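Long-range contacts in GH86A beta-porphyranase (PDB 4AW7), which hydrolyses the sulfated red-seaweed polysaccharide porphyran at its beta-D-galactopyranose-(1->4)-alpha-L-galactopyranose-6-sulfate linkages, releasing mostly disaccharides: residues T28-S33 / I471-Y476; V35-R40 / K369-D374; S41-I46 / D309-S314. One frame throughout, in Å; residues are numbered along the deposited sequence.

Contact 1 of 3, residues T28-S33 / I471-Y476; sequences TRRFLS and IIRNKY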
loop_
_atom_site.group_PDB
_atom_site.type_symbol
_atom_site.label_atom_id
_atom_site.label_comp_id
_atom_site.label_asym_id
_atom_site.label_seq_id
_atom_site.Cartn_x
_atom_site.Cartn_y
_atom_site.Cartn_z
ATOM N N THR A 28 14.421 16.318 15.729
ATOM C CA THR A 28 14.417 16.620 14.291
ATOM C C THR A 28 13.097 16.160 13.712
ATOM O O THR A 28 12.791 14.970 13.754
ATOM C CB THR A 28 15.599 15.944 13.596
ATOM O OG1 THR A 28 16.814 16.482 14.135
ATOM C CG2 THR A 28 15.587 16.190 12.089
ATOM N N ARG A 29 12.322 17.103 13.199
ATOM C CA ARG A 29 11.078 16.782 12.539
ATOM C C ARG A 29 11.380 16.218 11.145
ATOM O O ARG A 29 12.222 16.769 10.450
ATOM C CB ARG A 29 10.208 18.031 12.457
ATOM C CG ARG A 29 8.892 17.830 11.744
ATOM C CD ARG A 29 7.915 18.916 12.013
ATOM N NE ARG A 29 8.461 20.264 11.756
ATOM C CZ ARG A 29 7.719 21.345 11.557
ATOM N NH1 ARG A 29 6.385 21.270 11.549
ATOM N NH2 ARG A 29 8.338 22.488 11.272
ATOM N N ARG A 30 10.672 15.193 10.713
ATOM C CA ARG A 30 10.893 14.584 9.409
ATOM C C ARG A 30 9.671 14.789 8.528
ATOM O O ARG A 30 8.519 14.659 8.977
ATOM C CB ARG A 30 11.264 13.101 9.560
ATOM C CG ARG A 30 11.489 12.363 8.236
ATOM C CD ARG A 30 12.344 11.121 8.441
ATOM N NE ARG A 30 12.499 10.361 7.205
ATOM C CZ ARG A 30 11.684 9.399 6.795
ATOM N NH1 ARG A 30 10.618 9.026 7.517
ATOM N NH2 ARG A 30 11.938 8.818 5.625
ATOM N N PHE A 31 9.930 15.123 7.258
ATOM C CA PHE A 31 8.904 15.292 6.253
ATOM C C PHE A 31 9.111 14.309 5.136
ATOM O O PHE A 31 10.254 14.026 4.733
ATOM C CB PHE A 31 8.979 16.704 5.615
ATOM C CG PHE A 31 8.515 17.818 6.513
ATOM C CD1 PHE A 31 9.340 18.333 7.474
ATOM C CD2 PHE A 31 7.240 18.334 6.381
ATOM C CE1 PHE A 31 8.860 19.375 8.293
ATOM C CE2 PHE A 31 6.789 19.370 7.187
ATOM C CZ PHE A 31 7.636 19.886 8.128
ATOM N N LEU A 32 8.005 13.792 4.610
ATOM C CA LEU A 32 7.957 13.132 3.310
ATOM C C LEU A 32 7.470 14.185 2.371
ATOM O O LEU A 32 6.290 14.539 2.364
ATOM C CB LEU A 32 7.018 11.907 3.352
ATOM C CG LEU A 32 7.289 10.882 4.443
ATOM C CD1 LEU A 32 6.321 9.723 4.334
ATOM C CD2 LEU A 32 8.710 10.400 4.497
ATOM N N SER A 33 8.396 14.766 1.614
ATOM C CA SER A 33 8.137 15.971 0.799
ATOM C C SER A 33 7.386 17.002 1.622
ATOM O O SER A 33 7.959 17.542 2.556
ATOM C CB SER A 33 7.479 15.638 -0.512
ATOM O OG SER A 33 8.185 14.671 -1.145
ATOM N N ILE A 471 14.316 17.390 8.620
ATOM C CA ILE A 471 14.926 16.636 7.537
ATOM C C ILE A 471 13.812 16.275 6.570
ATOM O O ILE A 471 12.712 15.865 7.012
ATOM C CB ILE A 471 15.707 15.414 8.066
ATOM C CG1 ILE A 471 16.625 14.822 6.979
ATOM C CG2 ILE A 471 14.795 14.347 8.704
ATOM C CD1 ILE A 471 17.588 13.731 7.508
ATOM N N ILE A 472 14.019 16.522 5.281
ATOM C CA ILE A 472 12.981 16.377 4.270
ATOM C C ILE A 472 13.391 15.287 3.288
ATOM O O ILE A 472 14.443 15.387 2.662
ATOM C CB ILE A 472 12.688 17.680 3.492
ATOM C CG1 ILE A 472 12.319 18.811 4.489
ATOM C CG2 ILE A 472 11.608 17.434 2.450
ATOM C CD1 ILE A 472 11.974 20.145 3.826
ATOM N N ARG A 473 12.566 14.251 3.194
ATOM C CA ARG A 473 12.785 13.156 2.255
ATOM C C ARG A 473 12.148 13.476 0.909
ATOM O O ARG A 473 10.944 13.703 0.828
ATOM C CB ARG A 473 12.210 11.837 2.785
ATOM C CG ARG A 473 12.564 10.611 1.948
ATOM C CD ARG A 473 11.709 10.358 0.749
ATOM N NE ARG A 473 10.396 9.787 1.040
ATOM C CZ ARG A 473 9.239 10.256 0.604
ATOM N NH1 ARG A 473 9.115 11.456 0.094
ATOM N NH2 ARG A 473 8.158 9.499 0.696
ATOM N N ASN A 474 12.961 13.540 -0.136
ATOM C CA ASN A 474 12.468 13.675 -1.499
ATOM C C ASN A 474 12.939 12.487 -2.314
ATOM O O ASN A 474 14.009 11.934 -2.084
ATOM C CB ASN A 474 12.888 14.995 -2.129
ATOM C CG ASN A 474 11.960 16.130 -1.714
ATOM O OD1 ASN A 474 12.374 17.029 -0.970
ATOM N ND2 ASN A 474 10.721 16.076 -2.160
ATOM N N LYS A 475 12.125 12.108 -3.299
ATOM C CA LYS A 475 12.456 11.073 -4.253
ATOM C C LYS A 475 12.622 11.702 -5.620
ATOM O O LYS A 475 11.841 12.577 -6.010
ATOM C CB LYS A 475 11.328 10.019 -4.321
ATOM C CG LYS A 475 11.220 9.209 -3.045
ATOM C CD LYS A 475 10.090 8.186 -3.123
ATOM C CE LYS A 475 9.991 7.388 -1.880
ATOM N NZ LYS A 475 9.005 6.315 -2.025
ATOM N N TYR A 476 13.620 11.211 -6.345
ATOM C CA TYR A 476 13.944 11.703 -7.679
ATOM C C TYR A 476 13.942 10.509 -8.627
ATOM O O TYR A 476 14.485 9.459 -8.312
ATOM C CB TYR A 476 15.283 12.412 -7.695
ATOM C CG TYR A 476 15.325 13.579 -6.768
ATOM C CD1 TYR A 476 14.854 14.810 -7.168
ATOM C CD2 TYR A 476 15.829 13.463 -5.491
ATOM C CE1 TYR A 476 14.910 15.911 -6.341
ATOM C CE2 TYR A 476 15.836 14.566 -4.622
ATOM C CZ TYR A 476 15.405 15.788 -5.061
ATOM O OH TYR A 476 15.451 16.912 -4.262
#
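R29, F31 and S33 alternate with I471 and R473 in a ladder of four backbone hydrogen bonds. I471 N gives to R29 O, F31 N to I471 O at 2.9 Å, R473 N to F31 O at 2.8 Å and nearly straight (174°), and S33 N to R473 O. A CA-H...O contact from R30 CA to I471 O (3.3 Å) adds to it. R473 is bent at chi2 (-83°) and chi3 (-76°), which folds its guanidinium back across L32. L32 CB lies 3.5 Å above one face of that plane and CE of K475 covers the opposite one, while NH2 goes on to D309 and to the carbonyl of E306. The extended R30 brings NH2 to 4.1 Å from R473 CG, its guanidinium almost perpendicular to that of R473; E586 and E306 pair with R30, and such acids would be expected to ease the closeness of two cations. Beside them CG2 of I471 packs on R30 CB at 3.8 Å. On the other face of the sheet F31 CB meets I472 CG1 at 4.1 Å. Parallel pairing of this kind attaches strand 29-32, near the N-terminus, as an outermost strand to an otherwise antiparallel five-stranded sheet.

Contact 2 of 3, residues V35-R40 / K369-D374; sequences VSELDR and KGERVD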
loop_
_atom_site.group_PDB
_atom_site.type_symbol
_atom_site.label_atom_id
_atom_site.label_comp_id
_atom_site.label_asym_id
_atom_site.label_seq_id
_atom_site.Cartn_x
_atom_site.Cartn_y
_atom_site.Cartn_z
ATOM N N VAL A 35 4.742 16.727 3.750
ATOM C CA VAL A 35 3.953 16.315 4.906
ATOM C C VAL A 35 4.803 15.656 5.960
ATOM O O VAL A 35 5.611 14.776 5.665
ATOM C CB VAL A 35 2.741 15.446 4.496
ATOM C CG1 VAL A 35 3.147 14.077 3.942
ATOM C CG2 VAL A 35 1.711 15.289 5.634
ATOM N N SER A 36 4.562 16.017 7.212
ATOM C CA SER A 36 5.160 15.359 8.378
ATOM C C SER A 36 4.165 14.543 9.191
ATOM O O SER A 36 4.452 13.425 9.613
ATOM C CB SER A 36 5.871 16.368 9.289
ATOM O OG SER A 36 6.398 15.769 10.444
ATOM N N GLU A 37 2.997 15.135 9.468
ATOM C CA GLU A 37 1.984 14.470 10.286
ATOM C C GLU A 37 1.591 13.133 9.712
ATOM O O GLU A 37 1.302 13.029 8.521
ATOM C CB GLU A 37 0.750 15.359 10.375
ATOM C CG GLU A 37 0.861 16.642 11.164
ATOM C CD GLU A 37 0.691 16.495 12.663
ATOM O OE1 GLU A 37 0.446 15.389 13.163
ATOM O OE2 GLU A 37 0.797 17.540 13.354
ATOM N N LEU A 38 1.463 12.143 10.577
ATOM C CA LEU A 38 0.844 10.876 10.197
ATOM C C LEU A 38 -0.630 11.091 9.900
ATOM O O LEU A 38 -1.372 11.687 10.705
ATOM C CB LEU A 38 0.977 9.857 11.327
ATOM C CG LEU A 38 0.411 8.470 11.054
ATOM C CD1 LEU A 38 1.105 7.787 9.858
ATOM C CD2 LEU A 38 0.549 7.602 12.282
ATOM N N ASP A 39 -1.081 10.628 8.747
ATOM C CA ASP A 39 -2.482 10.672 8.383
ATOM C C ASP A 39 -3.064 9.302 8.691
ATOM O O ASP A 39 -2.959 8.363 7.892
ATOM C CB ASP A 39 -2.678 11.067 6.907
ATOM C CG ASP A 39 -4.112 11.288 6.555
ATOM O OD1 ASP A 39 -4.968 10.750 7.277
ATOM O OD2 ASP A 39 -4.363 12.001 5.542
ATOM N N ARG A 40 -3.681 9.169 9.866
ATOM C CA ARG A 40 -4.218 7.872 10.256
ATOM C C ARG A 40 -5.233 7.349 9.239
ATOM O O ARG A 40 -5.324 6.139 9.043
ATOM C CB ARG A 40 -4.854 7.944 11.637
ATOM C CG ARG A 40 -3.870 8.084 12.784
ATOM C CD ARG A 40 -4.602 8.086 14.149
ATOM N NE ARG A 40 -5.410 6.901 14.334
ATOM C CZ ARG A 40 -4.961 5.737 14.777
ATOM N NH1 ARG A 40 -3.703 5.590 15.172
ATOM N NH2 ARG A 40 -5.776 4.689 14.837
ATOM N N LYS A 369 -0.077 8.816 16.390
ATOM C CA LYS A 369 -0.229 9.977 15.521
ATOM C C LYS A 369 0.872 10.986 15.848
ATOM O O LYS A 369 1.668 10.773 16.782
ATOM C CB LYS A 369 -1.616 10.570 15.662
ATOM C CG LYS A 369 -1.820 11.165 16.993
ATOM C CD LYS A 369 -3.156 11.899 17.204
ATOM C CE LYS A 369 -4.311 11.005 17.071
ATOM N NZ LYS A 369 -5.400 11.389 18.022
ATOM N N GLY A 370 0.878 12.097 15.137
ATOM C CA GLY A 370 1.848 13.134 15.347
ATOM C C GLY A 370 2.747 13.370 14.177
ATOM O O GLY A 370 2.631 12.717 13.132
ATOM N N GLU A 371 3.685 14.280 14.341
ATOM C CA GLU A 371 4.669 14.580 13.317
ATOM C C GLU A 371 5.744 13.527 13.309
ATOM O O GLU A 371 6.271 13.122 14.343
ATOM C CB GLU A 371 5.285 15.944 13.556
ATOM C CG GLU A 371 4.277 17.083 13.259
ATOM C CD GLU A 371 4.803 18.451 13.566
ATOM O OE1 GLU A 371 5.221 18.651 14.712
ATOM O OE2 GLU A 371 4.744 19.317 12.677
ATOM N N ARG A 372 6.108 13.063 12.132
ATOM C CA ARG A 372 7.259 12.208 11.999
ATOM C C ARG A 372 8.480 12.891 12.591
ATOM O O ARG A 372 8.661 14.101 12.431
ATOM C CB ARG A 372 7.517 11.907 10.520
ATOM C CG ARG A 372 6.545 10.951 9.915
ATOM C CD ARG A 372 6.633 10.980 8.405
ATOM N NE ARG A 372 5.830 9.915 7.784
ATOM C CZ ARG A 372 4.515 9.960 7.615
ATOM N NH1 ARG A 372 3.777 11.019 7.940
ATOM N NH2 ARG A 372 3.898 8.905 7.108
ATOM N N VAL A 373 9.321 12.084 13.233
ATOM C CA VAL A 373 10.643 12.535 13.659
ATOM C C VAL A 373 11.704 11.663 13.030
ATOM O O VAL A 373 11.411 10.583 12.507
ATOM C CB VAL A 373 10.806 12.610 15.193
ATOM C CG1 VAL A 373 9.754 13.622 15.752
ATOM C CG2 VAL A 373 10.673 11.228 15.833
ATOM N N ASP A 374 12.955 12.125 13.053
ATOM C CA ASP A 374 13.962 11.385 12.321
ATOM C C ASP A 374 14.229 10.035 12.950
ATOM O O ASP A 374 14.338 9.925 14.167
ATOM C CB ASP A 374 15.244 12.191 12.136
ATOM C CG ASP A 374 16.092 11.658 11.022
ATOM O OD1 ASP A 374 15.543 11.094 10.070
ATOM O OD2 ASP A 374 17.311 11.757 11.090
HETATM O O HOH W 1 -0.885 12.924 13.063
#
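R372 holds S36 O in a two-pronged grip. R372 N and R372 NH1 each reach S36 O at 3.0 Å, from opposite faces of its carbonyl plane and well out of it. The side chain, extended from CG to NE, runs past S36 O, and E37 O lies at the guanidinium edge, weakly bonded to NH1. NH2 continues to M305 O at the end of helix 293-305 and to Q308 OE1 just beyond it, tying strand 371-377 to that helix end. Replacing R372 with an alanine would probably leave S36 O held by the backbone N alone, and the carbonyls of E37 and M305 without this donor. S36 OG lies 3.3 Å from E371 CB and bonds to R30 O. The pairing amounts to an isolated beta bridge, E37 with E371, by which an irregular loop runs roughly antiparallel to the start of strand 371-377; L38 N gives a straight bond to G370 O (2.9 Å). K369 lays its CE against R40 CD at 4.1 Å. A water accepts from G370 N at 2.8 Å and donates to L38 O and to E37 OE1, which the bend at chi2 (-82°) turns back over G370.

Contact 3 of 3, residues S41-I46 / D309-S314; sequences SKYFNI and DNLFIS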
loop_
_atom_site.group_PDB
_atom_site.type_symbol
_atom_site.label_atom_id
_atom_site.label_comp_id
_atom_site.label_asym_id
_atom_site.label_seq_id
_atom_site.Cartn_x
_atom_site.Cartn_y
_atom_site.Cartn_z
ATOM N N SER A 41 -6.011 8.260 8.627
ATOM C CA SER A 41 -7.027 7.859 7.671
ATOM C C SER A 41 -6.484 7.233 6.406
ATOM O O SER A 41 -7.237 6.696 5.612
ATOM C CB SER A 41 -7.922 9.024 7.312
ATOM O OG SER A 41 -7.324 9.878 6.338
ATOM N N LYS A 42 -5.180 7.333 6.189
ATOM C CA LYS A 42 -4.546 6.645 5.054
ATOM C C LYS A 42 -4.191 5.206 5.333
ATOM O O LYS A 42 -3.849 4.497 4.392
ATOM C CB LYS A 42 -3.330 7.445 4.533
ATOM C CG LYS A 42 -3.744 8.733 3.836
ATOM C CD LYS A 42 -2.594 9.517 3.265
ATOM C CE LYS A 42 -3.071 10.706 2.416
ATOM N NZ LYS A 42 -1.929 11.324 1.688
ATOM N N TYR A 43 -4.297 4.761 6.582
ATOM C CA TYR A 43 -3.784 3.463 7.039
ATOM C C TYR A 43 -4.725 2.645 7.881
ATOM O O TYR A 43 -4.922 1.453 7.624
ATOM C CB TYR A 43 -2.442 3.648 7.801
ATOM C CG TYR A 43 -1.428 4.381 6.978
ATOM C CD1 TYR A 43 -0.830 3.761 5.865
ATOM C CD2 TYR A 43 -1.115 5.700 7.204
ATOM C CE1 TYR A 43 0.033 4.452 5.045
ATOM C CE2 TYR A 43 -0.247 6.401 6.395
ATOM C CZ TYR A 43 0.337 5.767 5.306
ATOM O OH TYR A 43 1.167 6.515 4.482
ATOM N N PHE A 44 -5.250 3.248 8.949
ATOM C CA PHE A 44 -5.994 2.508 9.955
ATOM C C PHE A 44 -7.463 2.476 9.615
ATOM O O PHE A 44 -8.264 3.271 10.135
ATOM C CB PHE A 44 -5.678 3.063 11.361
ATOM C CG PHE A 44 -4.205 3.064 11.651
ATOM C CD1 PHE A 44 -3.490 1.868 11.627
ATOM C CD2 PHE A 44 -3.493 4.242 11.802
ATOM C CE1 PHE A 44 -2.112 1.865 11.794
ATOM C CE2 PHE A 44 -2.133 4.213 11.992
ATOM C CZ PHE A 44 -1.463 3.018 11.984
ATOM N N ASN A 45 -7.773 1.604 8.677
ATOM C CA ASN A 45 -9.081 1.451 8.056
ATOM C C ASN A 45 -9.450 -0.021 8.104
ATOM O O ASN A 45 -8.600 -0.894 8.240
ATOM C CB ASN A 45 -9.038 1.930 6.601
ATOM C CG ASN A 45 -8.667 3.394 6.491
ATOM O OD1 ASN A 45 -9.251 4.228 7.193
ATOM N ND2 ASN A 45 -7.692 3.753 5.639
ATOM N N ILE A 46 -10.740 -0.281 7.912
ATOM C CA ILE A 46 -11.234 -1.622 7.624
ATOM C C ILE A 46 -11.876 -1.625 6.222
ATOM O O ILE A 46 -12.287 -0.599 5.698
ATOM C CB ILE A 46 -12.228 -2.185 8.681
ATOM C CG1 ILE A 46 -13.407 -1.223 8.939
ATOM C CG2 ILE A 46 -11.494 -2.519 9.932
ATOM C CD1 ILE A 46 -14.545 -1.791 9.803
ATOM N N ASP A 309 3.072 10.742 1.212
ATOM C CA ASP A 309 3.003 11.874 0.312
ATOM C C ASP A 309 2.588 11.514 -1.093
ATOM O O ASP A 309 2.262 12.416 -1.881
ATOM C CB ASP A 309 4.328 12.650 0.272
ATOM C CG ASP A 309 5.534 11.820 -0.066
ATOM O OD1 ASP A 309 5.581 10.617 0.201
ATOM O OD2 ASP A 309 6.514 12.416 -0.579
ATOM N N ASN A 310 2.612 10.237 -1.429
ATOM C CA ASN A 310 2.104 9.743 -2.709
ATOM C C ASN A 310 1.069 8.630 -2.558
ATOM O O ASN A 310 0.966 7.753 -3.416
ATOM C CB ASN A 310 3.238 9.278 -3.622
ATOM C CG ASN A 310 2.802 9.244 -5.080
ATOM O OD1 ASN A 310 2.089 10.137 -5.542
ATOM N ND2 ASN A 310 3.149 8.145 -5.805
ATOM N N LEU A 311 0.287 8.683 -1.487
ATOM C CA LEU A 311 -0.677 7.621 -1.164
ATOM C C LEU A 311 -2.018 8.263 -0.852
ATOM O O LEU A 311 -2.155 9.011 0.107
ATOM C CB LEU A 311 -0.185 6.803 0.020
ATOM C CG LEU A 311 -1.105 5.622 0.427
ATOM C CD1 LEU A 311 -1.051 4.466 -0.578
ATOM C CD2 LEU A 311 -0.712 5.137 1.826
ATOM N N PHE A 312 -3.036 7.942 -1.652
ATOM C CA PHE A 312 -4.372 8.379 -1.305
ATOM C C PHE A 312 -4.942 7.698 -0.053
ATOM O O PHE A 312 -5.521 8.339 0.843
ATOM C CB PHE A 312 -5.378 8.094 -2.439
ATOM C CG PHE A 312 -5.352 9.046 -3.611
ATOM C CD1 PHE A 312 -5.217 10.393 -3.477
ATOM C CD2 PHE A 312 -5.564 8.557 -4.890
ATOM C CE1 PHE A 312 -5.273 11.247 -4.573
ATOM C CE2 PHE A 312 -5.621 9.399 -5.989
ATOM C CZ PHE A 312 -5.487 10.732 -5.826
ATOM N N ILE A 313 -4.797 6.383 -0.020
ATOM C CA ILE A 313 -5.449 5.538 0.975
ATOM C C ILE A 313 -4.871 4.137 0.847
ATOM O O ILE A 313 -4.483 3.736 -0.250
ATOM C CB ILE A 313 -6.989 5.553 0.804
ATOM C CG1 ILE A 313 -7.713 4.953 2.013
ATOM C CG2 ILE A 313 -7.415 4.899 -0.512
ATOM C CD1 ILE A 313 -9.232 5.254 2.086
ATOM N N SER A 314 -4.932 3.384 1.930
ATOM C CA SER A 314 -4.642 1.962 1.958
ATOM C C SER A 314 -5.664 1.304 2.872
ATOM O O SER A 314 -6.144 1.926 3.832
ATOM C CB SER A 314 -3.211 1.634 2.353
ATOM O OG SER A 314 -2.914 1.944 3.699
#
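K42 and I313 bring their CA atoms to 4.3 Å, yet the two backbones form no regular ladder: S314 N reaches K42 O only by a weak bond, and the chain of 41-46 is in loop or turn here before the short strand 45-46. Strands 45-46 and 311-316 are the first and last of the parallel sheet that curls into the barrel of the catalytic domain, a TIM-like (beta/alpha) barrel, and the contact sits at the seam where the barrel closes. Side chains supply much of the bonding that regular pairing would give. S314 OG takes the position between its backbone N and carbonyl carbon (chi1 68°) and donates to K42 O at 2.8 Å, in the carbonyl plane on a lone pair. N45 spends both N-H groups of its amide: ND2 gives to S314 O at 3.0 Å, almost in line with the carbonyl, and to S41 O of its own segment, approached from above that carbonyl's plane. Both acceptors lie in the amide plane, so the turn of the amide about its chi2 is fixed; N45 stands two residues before H47, which binds substrate. I313 CG1 lies 3.8 Å from N45 ND2. K42 stretches fully beyond CG along the backbone of 311-312, its CG 3.5 Å from F312 O, and K42 NZ donates to L311 O at 2.8 Å as well as to Q308 O. Y43 passes beside L311, its hydroxyl bonded to L304 O of helix 293-305. The leucine methyl meets this ring obliquely and tightly, with L311 CD2 only 3.4 Å from Y43 CE1.

Overall arrangement
Three successive pieces of the N-terminal chain, 28-33, 35-40 and 41-46, each pair with a partner far along the sequence, and the partners come in reverse order: contact 3 is nested inside the loop closed by contact 2, and that inside contact 1. Their centres lie about 11 Å apart (1 and 2), about 13 Å (2 and 3) and about 18 Å (1 and 3). The path therefore runs from the five-stranded sheet with strand 469-484, past the start of strand 371-377 in a second mixed sheet, into the barrel. Salt bridges R29-E371 and R473-D309 fasten contact 1 to the other two. One short N-terminal stretch thus joins the two mixed sheets to the catalytic barrel.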